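Glutamine amido transferase (Methylobacillus flagellatus, PDB 3M3P) is of unspecified function but belongs to the class I glutamine amidotransferases, with an alpha/beta fold. Local coordinates at residues D77-R82 / D168-F173; A44-C49 / L72-D77; Q93-A98 / Q162-D167; A124-G129 / Y233-K238; G18-F23 / I86-G91. One frame throughout, in Å; residues are numbered along the deposited sequence.

Contact 1 of 5, residues D77-R82 / D168-F173; sequences DAVAQR and DLHIGF
V79 lies over one face of the H170 imidazole: its CG2 methyl is 3.9 Å from the ring centroid and 15° off the ring normal, the geometry of a CH-pi contact. CG2 sits beside the backbone N and anti to the carbonyl carbon because CG1 takes the place anti to N (chi1 175°), and this turns the methyl onto the ring, displaced toward the NE2 rim. The opposite face is covered from within its own segment by CB of L169, so the imidazole is sandwiched between two aliphatic groups. Its edge is polar. Water 1 lies in the ring plane at 2.8 Å from H170 NE2 and donates to V79 O, also at 2.8 Å, bridging the strand residue to the last turn of helix 68-81. On the other nitrogen, ND1 pairs with the backbone N of V85, and the two polar partners together would limit rotation of the ring.

The other flat group, the R82 guanidinium, meets L169. The L169 CD2 methyl comes over one face, 3.4 Å from R82 NH2 and offset toward the rim, with the two side chains crossing at about a right angle. R82 reaches it with a chain bent at chi3 (64°).

The backbone on each side is irregular. R82, the first residue to leave helical phi/psi, has positive phi in a Schellman motif, while L169 and H170 both face L166 as a classic beta bulge. The contact thus joins a helix C-terminus to the bulged start of a sheet strand, a helix-on-sheet interface of an alpha/beta fold.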
# COMPACT_ATOMS: atom_id res chain seq x y z
N ASP A 77 -4.62 6.73 16.04
CA ASP A 77 -3.73 7.62 16.78
C ASP A 77 -2.76 8.37 15.82
O ASP A 77 -2.47 9.54 16.02
CB ASP A 77 -2.91 6.85 17.81
CG ASP A 77 -3.67 6.35 19.00
OD1 ASP A 77 -4.86 6.72 19.20
OD2 ASP A 77 -2.99 5.60 19.78
N ALA A 78 -2.25 7.66 14.80
CA ALA A 78 -1.37 8.30 13.82
C ALA A 78 -2.12 9.47 13.17
O ALA A 78 -1.59 10.58 13.05
CB ALA A 78 -0.94 7.30 12.77
N VAL A 79 -3.33 9.24 12.69
CA VAL A 79 -4.09 10.31 12.04
C VAL A 79 -4.35 11.45 13.00
O VAL A 79 -4.14 12.62 12.67
CB VAL A 79 -5.37 9.74 11.35
CG1 VAL A 79 -6.25 10.85 10.76
CG2 VAL A 79 -5.00 8.73 10.28
N ALA A 80 -4.73 11.15 14.24
CA ALA A 80 -4.93 12.20 15.25
C ALA A 80 -3.66 12.99 15.55
O ALA A 80 -3.73 14.22 15.80
CB ALA A 80 -5.49 11.58 16.54
N GLN A 81 -2.51 12.33 15.55
CA GLN A 81 -1.24 12.92 15.93
C GLN A 81 -0.46 13.48 14.73
O GLN A 81 0.68 13.93 14.88
CB GLN A 81 -0.37 11.90 16.71
CG GLN A 81 -0.93 11.56 18.07
CD GLN A 81 -0.96 12.81 18.96
OE1 GLN A 81 0.07 13.47 19.08
NE2 GLN A 81 -2.13 13.10 19.57
N ARG A 82 -1.05 13.39 13.54
CA ARG A 82 -0.38 13.82 12.30
C ARG A 82 0.89 13.07 12.01
O ARG A 82 1.87 13.65 11.49
CB ARG A 82 -0.15 15.35 12.28
CG ARG A 82 -1.51 16.08 12.33
CD ARG A 82 -1.43 17.60 12.17
NE ARG A 82 -0.92 17.88 10.84
CZ ARG A 82 -1.62 17.76 9.70
NH1 ARG A 82 -2.93 17.43 9.71
NH2 ARG A 82 -1.01 18.02 8.53
N ASP A 168 -4.11 15.54 3.46
CA ASP A 168 -2.84 15.97 2.84
C ASP A 168 -1.66 15.20 3.39
O ASP A 168 -0.51 15.65 3.29
CB ASP A 168 -2.58 17.46 3.18
CG ASP A 168 -1.67 18.14 2.20
OD1 ASP A 168 -1.67 17.72 1.02
OD2 ASP A 168 -1.00 19.13 2.61
N LEU A 169 -1.92 14.05 4.02
CA LEU A 169 -0.84 13.39 4.77
C LEU A 169 -0.76 11.88 4.54
O LEU A 169 0.32 11.32 4.50
CB LEU A 169 -1.05 13.64 6.27
CG LEU A 169 -0.02 13.90 7.27
CD1 LEU A 169 1.20 14.72 6.76
CD2 LEU A 169 -0.65 14.59 8.53
N HIS A 170 -1.91 11.24 4.48
CA HIS A 170 -2.05 9.80 4.47
C HIS A 170 -2.50 9.36 3.09
O HIS A 170 -3.34 10.05 2.48
CB HIS A 170 -3.08 9.36 5.49
CG HIS A 170 -2.94 10.05 6.81
ND1 HIS A 170 -1.84 9.85 7.63
CD2 HIS A 170 -3.67 11.05 7.36
CE1 HIS A 170 -1.97 10.66 8.67
NE2 HIS A 170 -3.07 11.39 8.53
N ILE A 171 -1.99 8.25 2.60
CA ILE A 171 -2.40 7.75 1.31
C ILE A 171 -2.61 6.24 1.39
O ILE A 171 -1.75 5.52 1.93
CB ILE A 171 -1.43 8.23 0.16
CG1 ILE A 171 -2.02 7.85 -1.20
CG2 ILE A 171 0.01 7.69 0.33
CD1 ILE A 171 -1.33 8.54 -2.41
N GLY A 172 -3.70 5.74 0.83
CA GLY A 172 -3.97 4.32 0.76
C GLY A 172 -4.16 3.89 -0.66
O GLY A 172 -4.81 4.61 -1.44
N PHE A 173 -3.59 2.72 -0.99
CA PHE A 173 -3.69 2.11 -2.32
C PHE A 173 -4.25 0.71 -2.22
O PHE A 173 -3.89 -0.04 -1.30
CB PHE A 173 -2.29 1.99 -2.93
CG PHE A 173 -1.70 3.30 -3.42
CD1 PHE A 173 -1.95 3.76 -4.67
CD2 PHE A 173 -0.86 4.05 -2.58
CE1 PHE A 173 -1.38 4.96 -5.11
CE2 PHE A 173 -0.27 5.24 -3.03
CZ PHE A 173 -0.59 5.70 -4.27
O HOH W 1 -3.95 13.60 10.09

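Contact 2 of 5, residues A44-C49 / L72-D77; sequences AEIRDC and LALIRD
The loop between strands 31-35 and 51-54 here meets helix 68-81, one of the helices that cover the parallel part of the central sheet, and I46 is the residue that fills the joint. It opens a short 3-10 turn at 46-48, supported by D48 N to E45 O and C49 N to I46 O, each 3.0 Å.

I46 touches the helix with CB and CD1 against L74 and with CG2 against D77. I46 CB is 3.8 Å from L74 CD1, and I46 CD1 is 3.9 Å from L74 CG. CG2 of I46 rests 3.9 Å from CB of D77, one helical turn further on. With CG1 anti to the backbone N (chi1 -170°), CG2 is left between N and the carbonyl carbon, and the two branches spread over both helix residues. M7 of strand 6-10 touches both I46 and L74, extending this apolar patch to the sheet.

On the D77 side the contact becomes polar. Water 2 donates to D77 OD2 and to A44 O, 2.8 Å each, and accepts from I46 N at 2.9 Å, so a single solvent molecule ties the helix carboxylate to the loop backbone. The E45 side chain folds back within the loop, its OE1 taking R47 N from above the carboxylate plane. Apolar packing flanked by a water bridge thus seats a strand-to-strand connection on a sheet-covering helix of an alpha/beta fold.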
# COMPACT_ATOMS: atom_id res chain seq x y z
N ALA A 44 3.01 1.23 21.93
CA ALA A 44 1.88 1.93 22.56
C ALA A 44 1.77 3.35 22.12
O ALA A 44 0.66 3.89 22.05
CB ALA A 44 1.99 1.89 24.09
N GLU A 45 2.91 3.96 21.81
CA GLU A 45 2.96 5.37 21.44
C GLU A 45 3.34 5.51 19.97
O GLU A 45 4.50 5.34 19.60
CB GLU A 45 3.96 6.06 22.34
CG GLU A 45 4.38 7.52 22.02
CD GLU A 45 3.19 8.47 21.92
OE1 GLU A 45 2.44 8.41 20.94
OE2 GLU A 45 3.05 9.34 22.84
N ILE A 46 2.39 5.92 19.18
CA ILE A 46 2.60 6.18 17.75
C ILE A 46 3.71 7.21 17.51
O ILE A 46 4.42 7.17 16.49
CB ILE A 46 1.29 6.61 17.06
CG1 ILE A 46 1.46 6.63 15.52
CG2 ILE A 46 0.80 7.98 17.56
CD1 ILE A 46 1.85 5.27 14.81
N ARG A 47 3.87 8.17 18.41
CA ARG A 47 4.85 9.22 18.25
C ARG A 47 6.31 8.68 18.34
O ARG A 47 7.25 9.44 18.11
CB ARG A 47 4.64 10.35 19.23
CG ARG A 47 3.27 11.03 19.13
CD ARG A 47 3.32 12.18 18.22
NE ARG A 47 4.40 13.08 18.63
CZ ARG A 47 4.36 13.92 19.66
NH1 ARG A 47 3.24 14.11 20.36
NH2 ARG A 47 5.47 14.61 19.96
N ASP A 48 6.49 7.40 18.68
CA ASP A 48 7.78 6.75 18.60
C ASP A 48 8.22 6.55 17.16
O ASP A 48 9.39 6.23 16.96
CB ASP A 48 7.75 5.36 19.31
CG ASP A 48 7.65 5.42 20.85
OD1 ASP A 48 7.58 6.49 21.45
OD2 ASP A 48 7.70 4.29 21.38
N CYS A 49 7.34 6.79 16.19
CA CYS A 49 7.75 6.64 14.77
C CYS A 49 7.54 7.95 14.03
O CYS A 49 6.73 8.81 14.43
CB CYS A 49 7.07 5.45 14.09
SG CYS A 49 5.35 5.73 13.59
N LEU A 72 -5.76 -1.09 14.51
CA LEU A 72 -6.73 -0.07 14.08
C LEU A 72 -6.65 1.16 15.01
O LEU A 72 -6.74 2.29 14.53
CB LEU A 72 -8.16 -0.63 14.01
CG LEU A 72 -8.39 -1.75 13.00
CD1 LEU A 72 -9.84 -2.28 13.08
CD2 LEU A 72 -8.05 -1.29 11.58
N ALA A 73 -6.54 0.95 16.33
CA ALA A 73 -6.40 2.06 17.26
C ALA A 73 -5.10 2.87 17.01
O ALA A 73 -5.07 4.11 17.06
CB ALA A 73 -6.49 1.58 18.72
N LEU A 74 -4.01 2.18 16.73
CA LEU A 74 -2.75 2.83 16.41
C LEU A 74 -2.83 3.69 15.14
O LEU A 74 -2.30 4.79 15.10
CB LEU A 74 -1.65 1.78 16.26
CG LEU A 74 -0.22 2.30 16.18
CD1 LEU A 74 0.17 2.98 17.56
CD2 LEU A 74 0.69 1.14 15.83
N ILE A 75 -3.53 3.19 14.12
CA ILE A 75 -3.75 3.98 12.90
C ILE A 75 -4.54 5.24 13.23
O ILE A 75 -4.22 6.32 12.79
CB ILE A 75 -4.45 3.14 11.82
CG1 ILE A 75 -3.58 1.98 11.33
CG2 ILE A 75 -4.83 4.06 10.64
CD1 ILE A 75 -4.42 0.88 10.69
N ARG A 76 -5.61 5.08 13.99
CA ARG A 76 -6.36 6.24 14.44
C ARG A 76 -5.50 7.23 15.17
O ARG A 76 -5.61 8.46 14.95
CB ARG A 76 -7.59 5.87 15.27
CG ARG A 76 -8.64 5.21 14.39
CD ARG A 76 -9.99 5.11 15.09
NE ARG A 76 -9.89 4.07 16.05
CZ ARG A 76 -10.18 2.78 15.85
NH1 ARG A 76 -10.62 2.36 14.71
NH2 ARG A 76 -9.99 1.92 16.84
N ASP A 77 -4.62 6.73 16.04
CA ASP A 77 -3.73 7.62 16.78
C ASP A 77 -2.76 8.37 15.82
O ASP A 77 -2.47 9.54 16.02
CB ASP A 77 -2.91 6.85 17.81
CG ASP A 77 -3.67 6.35 19.00
OD1 ASP A 77 -4.86 6.72 19.20
OD2 ASP A 77 -2.99 5.60 19.78
O HOH W 2 -0.26 5.87 20.31

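Contact 3 of 5, residues Q93-A98 / Q162-D167; sequences QLLAKA and QAYVLD
This is a buried helix-on-strand contact: helix 90-98 packs beside strand 161-166, on one side of the mixed sheet, and one long side chain, Y164, spans most of the 9.0 Å separating CA of A96 from CA of Y164. The tyrosine meets the helix with its hydroxyl end. Y164 OH is 3.3 Å from CG of L95 and 3.7 Å from CB of A96, and it enters between these two consecutive residues. Behind the oxygen, the ring is approached obliquely by both: L95 CD2 is 3.9 Å from Y164 CE1, and A96 CB is 4.1 Å from Y164 CZ.

The CB of Y164 already points toward the helix, and chi1 of 58°, with CG between the backbone N and the carbonyl carbon, sets where the ring goes from there. L95 has CG opposite its own N (chi1 174°) and brings its CD2 branch near Y164 CE1.

Helix 90-98 directly follows the strand 85-88 turn whose sequence fits the nucleophile elbow, a pattern found in class I glutamine amidotransferases. Y164 OH is hydrogen-bonded to G92 O in the first turn of this helix. A96 N, at 3.2 Å from Y164 OH, is close as well, but its angle is too poor for a hydrogen bond. F144 meets the tyrosine ring edge-to-face, and L95 in turn touches I75 of helix 68-81 and H170 of the neighbouring strand.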
# COMPACT_ATOMS: atom_id res chain seq x y z
N GLN A 93 -6.48 -0.94 2.82
CA GLN A 93 -7.73 -1.36 3.40
C GLN A 93 -7.81 -1.11 4.89
O GLN A 93 -8.87 -0.72 5.40
CB GLN A 93 -7.98 -2.81 3.08
CG GLN A 93 -8.21 -3.08 1.61
CD GLN A 93 -8.26 -4.54 1.28
OE1 GLN A 93 -7.85 -5.39 2.09
NE2 GLN A 93 -8.70 -4.87 0.07
N LEU A 94 -6.73 -1.32 5.61
CA LEU A 94 -6.72 -1.13 7.06
C LEU A 94 -6.74 0.34 7.45
O LEU A 94 -7.41 0.71 8.41
CB LEU A 94 -5.53 -1.86 7.69
CG LEU A 94 -5.62 -3.38 7.61
CD1 LEU A 94 -4.28 -3.92 8.15
CD2 LEU A 94 -6.84 -3.93 8.30
N LEU A 95 -6.00 1.17 6.74
CA LEU A 95 -6.14 2.62 6.91
C LEU A 95 -7.60 3.06 6.74
O LEU A 95 -8.14 3.79 7.55
CB LEU A 95 -5.14 3.38 5.99
CG LEU A 95 -5.25 4.90 5.94
CD1 LEU A 95 -5.09 5.52 7.32
CD2 LEU A 95 -4.27 5.45 4.93
N ALA A 96 -8.25 2.59 5.68
CA ALA A 96 -9.62 2.95 5.43
C ALA A 96 -10.53 2.46 6.53
O ALA A 96 -11.38 3.21 7.04
CB ALA A 96 -10.06 2.38 4.07
N LYS A 97 -10.38 1.19 6.95
CA LYS A 97 -11.24 0.61 8.00
C LYS A 97 -11.05 1.34 9.33
O LYS A 97 -12.04 1.62 10.00
CB LYS A 97 -10.97 -0.89 8.15
CG LYS A 97 -11.95 -1.55 9.09
CD LYS A 97 -12.21 -3.05 8.83
CE LYS A 97 -13.44 -3.51 9.66
NZ LYS A 97 -13.60 -4.99 9.64
N ALA A 98 -9.80 1.62 9.69
CA ALA A 98 -9.52 2.34 10.94
C ALA A 98 -10.28 3.67 10.98
O ALA A 98 -10.75 4.07 12.04
CB ALA A 98 -8.04 2.61 11.08
N GLN A 162 -9.17 2.65 -6.15
CA GLN A 162 -7.76 2.32 -6.17
C GLN A 162 -6.89 3.10 -5.19
O GLN A 162 -5.88 2.56 -4.69
CB GLN A 162 -7.14 2.39 -7.57
CG GLN A 162 -7.73 1.44 -8.55
CD GLN A 162 -7.29 0.02 -8.32
OE1 GLN A 162 -6.34 -0.25 -7.60
NE2 GLN A 162 -7.93 -0.88 -9.01
N ALA A 163 -7.18 4.36 -4.91
CA ALA A 163 -6.33 5.16 -3.99
C ALA A 163 -7.16 6.32 -3.48
O ALA A 163 -8.10 6.83 -4.14
CB ALA A 163 -5.04 5.62 -4.65
N TYR A 164 -6.81 6.77 -2.30
CA TYR A 164 -7.39 7.97 -1.70
C TYR A 164 -6.29 8.65 -0.89
O TYR A 164 -5.33 7.99 -0.46
CB TYR A 164 -8.59 7.63 -0.78
CG TYR A 164 -8.23 6.68 0.32
CD1 TYR A 164 -7.62 7.12 1.52
CD2 TYR A 164 -8.36 5.31 0.13
CE1 TYR A 164 -7.17 6.21 2.45
CE2 TYR A 164 -7.94 4.39 1.09
CZ TYR A 164 -7.34 4.84 2.22
OH TYR A 164 -6.85 3.96 3.18
N VAL A 165 -6.47 9.94 -0.61
CA VAL A 165 -5.60 10.69 0.29
C VAL A 165 -6.42 11.33 1.38
O VAL A 165 -7.55 11.77 1.15
CB VAL A 165 -4.70 11.76 -0.44
CG1 VAL A 165 -3.54 11.09 -1.25
CG2 VAL A 165 -5.54 12.74 -1.30
N LEU A 166 -5.88 11.36 2.58
CA LEU A 166 -6.54 11.92 3.76
C LEU A 166 -5.69 12.98 4.40
O LEU A 166 -4.51 12.76 4.70
CB LEU A 166 -6.86 10.82 4.76
CG LEU A 166 -7.56 11.18 6.04
CD1 LEU A 166 -8.96 11.78 5.77
CD2 LEU A 166 -7.58 9.96 6.97
N ASP A 167 -6.28 14.16 4.61
CA ASP A 167 -5.66 15.25 5.42
C ASP A 167 -4.30 15.70 4.78
O ASP A 167 -3.42 16.17 5.52
CB ASP A 167 -5.41 14.84 6.90
CG ASP A 167 -6.68 14.52 7.67
OD1 ASP A 167 -7.70 15.11 7.26
OD2 ASP A 167 -6.64 13.76 8.69

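Contact 4 of 5, residues A124-G129 / Y233-K238; sequences ALEWLG and YARWIK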
# COMPACT_ATOMS: atom_id res chain seq x y z
N ALA A 124 -4.87 14.30 -7.12
CA ALA A 124 -4.31 13.22 -7.96
C ALA A 124 -3.06 13.73 -8.65
O ALA A 124 -2.05 13.03 -8.75
CB ALA A 124 -5.34 12.75 -8.98
N LEU A 125 -3.07 14.95 -9.14
CA LEU A 125 -1.90 15.53 -9.77
C LEU A 125 -0.77 15.60 -8.74
O LEU A 125 0.39 15.26 -9.06
CB LEU A 125 -2.21 16.91 -10.30
CG LEU A 125 -1.05 17.68 -10.93
CD1 LEU A 125 -0.51 16.97 -12.16
CD2 LEU A 125 -1.43 19.14 -11.17
N GLU A 126 -1.07 16.09 -7.55
CA GLU A 126 -0.05 16.28 -6.49
C GLU A 126 0.62 14.98 -6.08
O GLU A 126 1.87 14.92 -6.02
CB GLU A 126 -0.70 16.94 -5.28
CG GLU A 126 0.28 17.19 -4.14
CD GLU A 126 -0.22 18.01 -2.98
OE1 GLU A 126 -1.33 18.58 -3.06
OE2 GLU A 126 0.56 18.12 -1.98
N TRP A 127 -0.19 13.96 -5.80
CA TRP A 127 0.33 12.71 -5.26
C TRP A 127 0.79 11.73 -6.33
O TRP A 127 1.81 11.08 -6.12
CB TRP A 127 -0.72 12.07 -4.36
CG TRP A 127 -0.83 12.75 -3.03
CD1 TRP A 127 -1.57 13.83 -2.76
CD2 TRP A 127 -0.13 12.41 -1.84
NE1 TRP A 127 -1.36 14.24 -1.44
CE2 TRP A 127 -0.49 13.35 -0.86
CE3 TRP A 127 0.79 11.40 -1.49
CZ2 TRP A 127 -0.01 13.29 0.46
CZ3 TRP A 127 1.25 11.35 -0.19
CH2 TRP A 127 0.85 12.28 0.76
N LEU A 128 0.12 11.66 -7.48
CA LEU A 128 0.48 10.67 -8.55
C LEU A 128 1.34 11.30 -9.65
O LEU A 128 2.00 10.55 -10.39
CB LEU A 128 -0.79 10.10 -9.17
CG LEU A 128 -1.79 9.49 -8.20
CD1 LEU A 128 -3.02 9.04 -8.96
CD2 LEU A 128 -1.13 8.36 -7.38
N GLY A 129 1.34 12.62 -9.77
CA GLY A 129 2.20 13.29 -10.74
C GLY A 129 1.54 13.66 -12.06
O GLY A 129 2.14 14.34 -12.91
N TYR A 233 6.19 8.30 -3.11
CA TYR A 233 6.96 8.15 -1.87
C TYR A 233 7.64 9.46 -1.52
O TYR A 233 7.68 9.86 -0.35
CB TYR A 233 7.96 7.01 -1.99
CG TYR A 233 7.36 5.62 -2.10
CD1 TYR A 233 6.18 5.28 -1.46
CD2 TYR A 233 8.04 4.64 -2.77
CE1 TYR A 233 5.70 3.96 -1.51
CE2 TYR A 233 7.56 3.32 -2.84
CZ TYR A 233 6.43 3.01 -2.17
OH TYR A 233 5.92 1.70 -2.19
N ALA A 234 8.17 10.15 -2.52
CA ALA A 234 8.78 11.46 -2.28
C ALA A 234 7.79 12.46 -1.72
O ALA A 234 8.13 13.24 -0.82
CB ALA A 234 9.43 11.98 -3.59
N ARG A 235 6.56 12.46 -2.20
CA ARG A 235 5.54 13.34 -1.62
C ARG A 235 5.23 12.90 -0.21
O ARG A 235 5.14 13.72 0.70
CB ARG A 235 4.29 13.33 -2.47
CG ARG A 235 3.14 14.18 -1.96
CD ARG A 235 3.53 15.64 -1.70
NE ARG A 235 2.36 16.32 -1.13
CZ ARG A 235 2.07 16.27 0.15
NH1 ARG A 235 2.89 15.63 0.98
NH2 ARG A 235 0.99 16.84 0.61
N TRP A 236 5.04 11.61 0.00
CA TRP A 236 4.64 11.11 1.31
C TRP A 236 5.65 11.43 2.42
O TRP A 236 5.26 11.84 3.52
CB TRP A 236 4.41 9.59 1.22
CG TRP A 236 3.89 9.07 2.52
CD1 TRP A 236 2.61 9.19 2.96
CD2 TRP A 236 4.60 8.37 3.52
NE1 TRP A 236 2.48 8.62 4.21
CE2 TRP A 236 3.69 8.10 4.57
CE3 TRP A 236 5.93 7.97 3.65
CZ2 TRP A 236 4.09 7.45 5.75
CZ3 TRP A 236 6.30 7.29 4.80
CH2 TRP A 236 5.40 7.05 5.82
N ILE A 237 6.94 11.32 2.15
CA ILE A 237 7.91 11.59 3.21
C ILE A 237 8.03 13.06 3.59
O ILE A 237 8.59 13.35 4.62
CB ILE A 237 9.32 11.02 2.91
CG1 ILE A 237 9.96 11.61 1.65
CG2 ILE A 237 9.26 9.46 2.79
CD1 ILE A 237 11.50 11.35 1.55
N LYS A 238 7.49 13.95 2.77
CA LYS A 238 7.44 15.37 3.20
C LYS A 238 6.66 15.47 4.51
O LYS A 238 6.85 16.42 5.27
CB LYS A 238 6.84 16.23 2.10
CG LYS A 238 7.72 16.22 0.88
CD LYS A 238 7.37 17.28 -0.10
CE LYS A 238 8.47 17.43 -1.14
NZ LYS A 238 7.84 17.88 -2.43
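R235 grips E126 side-on, with NE and NH2 both directed at the single oxygen OE2. The distances are 2.7 Å from R235 NE to E126 OE2 (N-H...O angle 149°) and 2.9 Å from R235 NH2 to the same oxygen (135°). Both nitrogens approach from one face of the carboxylate, while OE2 stays close to the guanidinium plane.

W127 supports the arginine from beneath. R235 CG stands over the six-membered ring, 3.6 Å from its centroid and nearly on the normal, a CH-pi contact; further along, W127 CZ2 lies 3.6 Å from CZ of R235, over one face of the guanidinium. The bend at R235 chi2 lets the chain follow the indole in this way. At the far rim, W127 CZ3 is 3.9 Å from CB of W236.

In the next shell, in one of two conformers of D168, its OD1 forms a second salt bridge to R235 NH2, and I171 packs against both tryptophans. The segments of helices 122-128 and 218-237 cross at 100°. In that conformer the shared NH2 would probably offset the repulsion of the two carboxylates, while the indole covers one guanidinium face.

Contact 5 of 5, residues G18-F23 / I86-G91; sequences GHFGDF and IGHCLG
Helix 18-26 passes beside the end of strand 85-88 at a CA separation of 10.1 Å between F20 and H88, and beyond the strand the chain turns sharply at C89, with phi 58° and psi -114°, into helix 90-98.

F20 bridges the two segments. With CG anti to its backbone N, the ring extends from the helix to the strand and is met obliquely by two residues two positions apart, I86 and H88. The far ring carbon, F20 CZ, is 4.2 Å from CG2 of I86, a loose apolar contact between side chains running past each other in opposite directions. Near the base, F20 CB lies 4.4 Å from NE2 of H88. The two aromatic rings have centroids 5.8 Å apart and planes at 59°, an inclination that is neither a stack nor an edge-to-face pair.

The imidazole is fixed by polar partners outside the pair: H88 NE2 bonds to OH of Y233, and ND1 to O of M54. Y233 also meets the F20 ring and touches I86, closing the cluster from helix 218-237.

The two glycines are closely packed in the tight turn, G87 against G91 O and G91 against H88 N. G87, C89 and G91 fit the GxCxG pattern, with C89 at the N-cap of the next helix. This strained strand-turn-helix is consistent with the nucleophile elbow of class I glutamine amidotransferases.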
# COMPACT_ATOMS: atom_id res chain seq x y z
N GLY A 18 9.75 -3.96 -0.24
CA GLY A 18 9.89 -3.79 -1.68
C GLY A 18 10.60 -2.47 -2.00
O GLY A 18 11.55 -2.05 -1.31
N HIS A 19 10.10 -1.80 -3.03
CA HIS A 19 10.65 -0.59 -3.49
C HIS A 19 10.63 0.51 -2.41
O HIS A 19 11.42 1.44 -2.44
CB HIS A 19 9.91 -0.11 -4.75
CG HIS A 19 10.75 0.73 -5.60
ND1 HIS A 19 11.90 0.20 -6.15
CD2 HIS A 19 10.70 2.04 -5.93
CE1 HIS A 19 12.51 1.16 -6.82
NE2 HIS A 19 11.79 2.27 -6.75
N PHE A 20 9.62 0.46 -1.53
CA PHE A 20 9.51 1.41 -0.44
C PHE A 20 10.75 1.35 0.47
O PHE A 20 11.31 2.36 0.90
CB PHE A 20 8.20 1.19 0.35
CG PHE A 20 7.98 2.17 1.46
CD1 PHE A 20 7.80 3.51 1.21
CD2 PHE A 20 7.98 1.75 2.77
CE1 PHE A 20 7.57 4.42 2.24
CE2 PHE A 20 7.75 2.62 3.81
CZ PHE A 20 7.54 3.98 3.56
N GLY A 21 11.17 0.15 0.84
CA GLY A 21 12.38 -0.03 1.62
C GLY A 21 13.61 0.50 0.94
O GLY A 21 14.43 1.16 1.57
N ASP A 22 13.77 0.19 -0.33
CA ASP A 22 14.89 0.69 -1.07
C ASP A 22 14.87 2.23 -1.17
O ASP A 22 15.90 2.86 -1.07
CB ASP A 22 14.89 0.11 -2.51
CG ASP A 22 15.50 -1.28 -2.63
OD1 ASP A 22 15.66 -1.98 -1.64
OD2 ASP A 22 15.62 -1.67 -3.83
N PHE A 23 13.68 2.80 -1.29
CA PHE A 23 13.52 4.23 -1.37
C PHE A 23 13.98 4.88 -0.05
O PHE A 23 14.77 5.83 -0.04
CB PHE A 23 12.07 4.58 -1.70
CG PHE A 23 11.80 6.04 -1.67
CD1 PHE A 23 12.15 6.87 -2.75
CD2 PHE A 23 11.26 6.61 -0.55
CE1 PHE A 23 11.93 8.28 -2.63
CE2 PHE A 23 11.09 8.00 -0.46
CZ PHE A 23 11.40 8.78 -1.51
N ILE A 86 0.95 5.40 5.22
CA ILE A 86 0.87 4.92 3.83
C ILE A 86 0.49 3.45 3.86
O ILE A 86 1.09 2.66 4.60
CB ILE A 86 2.16 5.23 3.00
CG1 ILE A 86 1.96 4.78 1.55
CG2 ILE A 86 3.40 4.58 3.64
CD1 ILE A 86 2.99 5.35 0.53
N GLY A 87 -0.51 3.03 3.06
CA GLY A 87 -0.95 1.65 3.05
C GLY A 87 -1.00 1.07 1.67
O GLY A 87 -1.51 1.72 0.73
N HIS A 88 -0.45 -0.13 1.55
CA HIS A 88 -0.33 -0.84 0.30
C HIS A 88 -1.27 -2.10 0.37
O HIS A 88 -1.02 -2.96 1.19
CB HIS A 88 1.13 -1.38 0.09
CG HIS A 88 2.24 -0.34 0.11
ND1 HIS A 88 2.75 0.21 1.27
CD2 HIS A 88 2.95 0.20 -0.91
CE1 HIS A 88 3.76 1.02 0.94
NE2 HIS A 88 3.89 1.02 -0.38
N CYS A 89 -2.28 -2.19 -0.50
CA CYS A 89 -3.19 -3.31 -0.56
C CYS A 89 -3.91 -3.52 0.77
O CYS A 89 -4.64 -2.61 1.17
CB CYS A 89 -2.43 -4.51 -1.08
SG CYS A 89 -3.57 -5.89 -1.69
N LEU A 90 -3.71 -4.62 1.52
CA LEU A 90 -4.28 -4.74 2.85
C LEU A 90 -4.01 -3.47 3.68
O LEU A 90 -4.88 -2.99 4.41
CB LEU A 90 -3.73 -5.95 3.63
CG LEU A 90 -4.21 -6.15 5.08
CD1 LEU A 90 -5.74 -6.36 5.11
CD2 LEU A 90 -3.44 -7.37 5.71
N GLY A 91 -2.80 -2.91 3.61
CA GLY A 91 -2.52 -1.70 4.35
C GLY A 91 -3.44 -0.54 3.97
O GLY A 91 -3.85 0.23 4.84

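In the fold
Contacts 1, 3 and 5 meet on neighbouring strands of one sheet: G172 N lies 3.1 Å from Y164 O, and F173 O lies 2.8 Å from C89 N, which ties strand 170-173 to the probable nucleophile elbow in contact 5. Contact 2 shares D77 and helix 68-81 with contact 1, their centres 11 Å apart, and reaches contact 3 through I75 and L95. Contact 4 borders the same sheet: it packs on contact 3, where V165 CG1 is 3.6 Å from W127 CG, and on contact 5, where W236 CE2 is 3.6 Å from I86 CB. Contacts 2 and 4 do not touch, their centres about 23 Å apart.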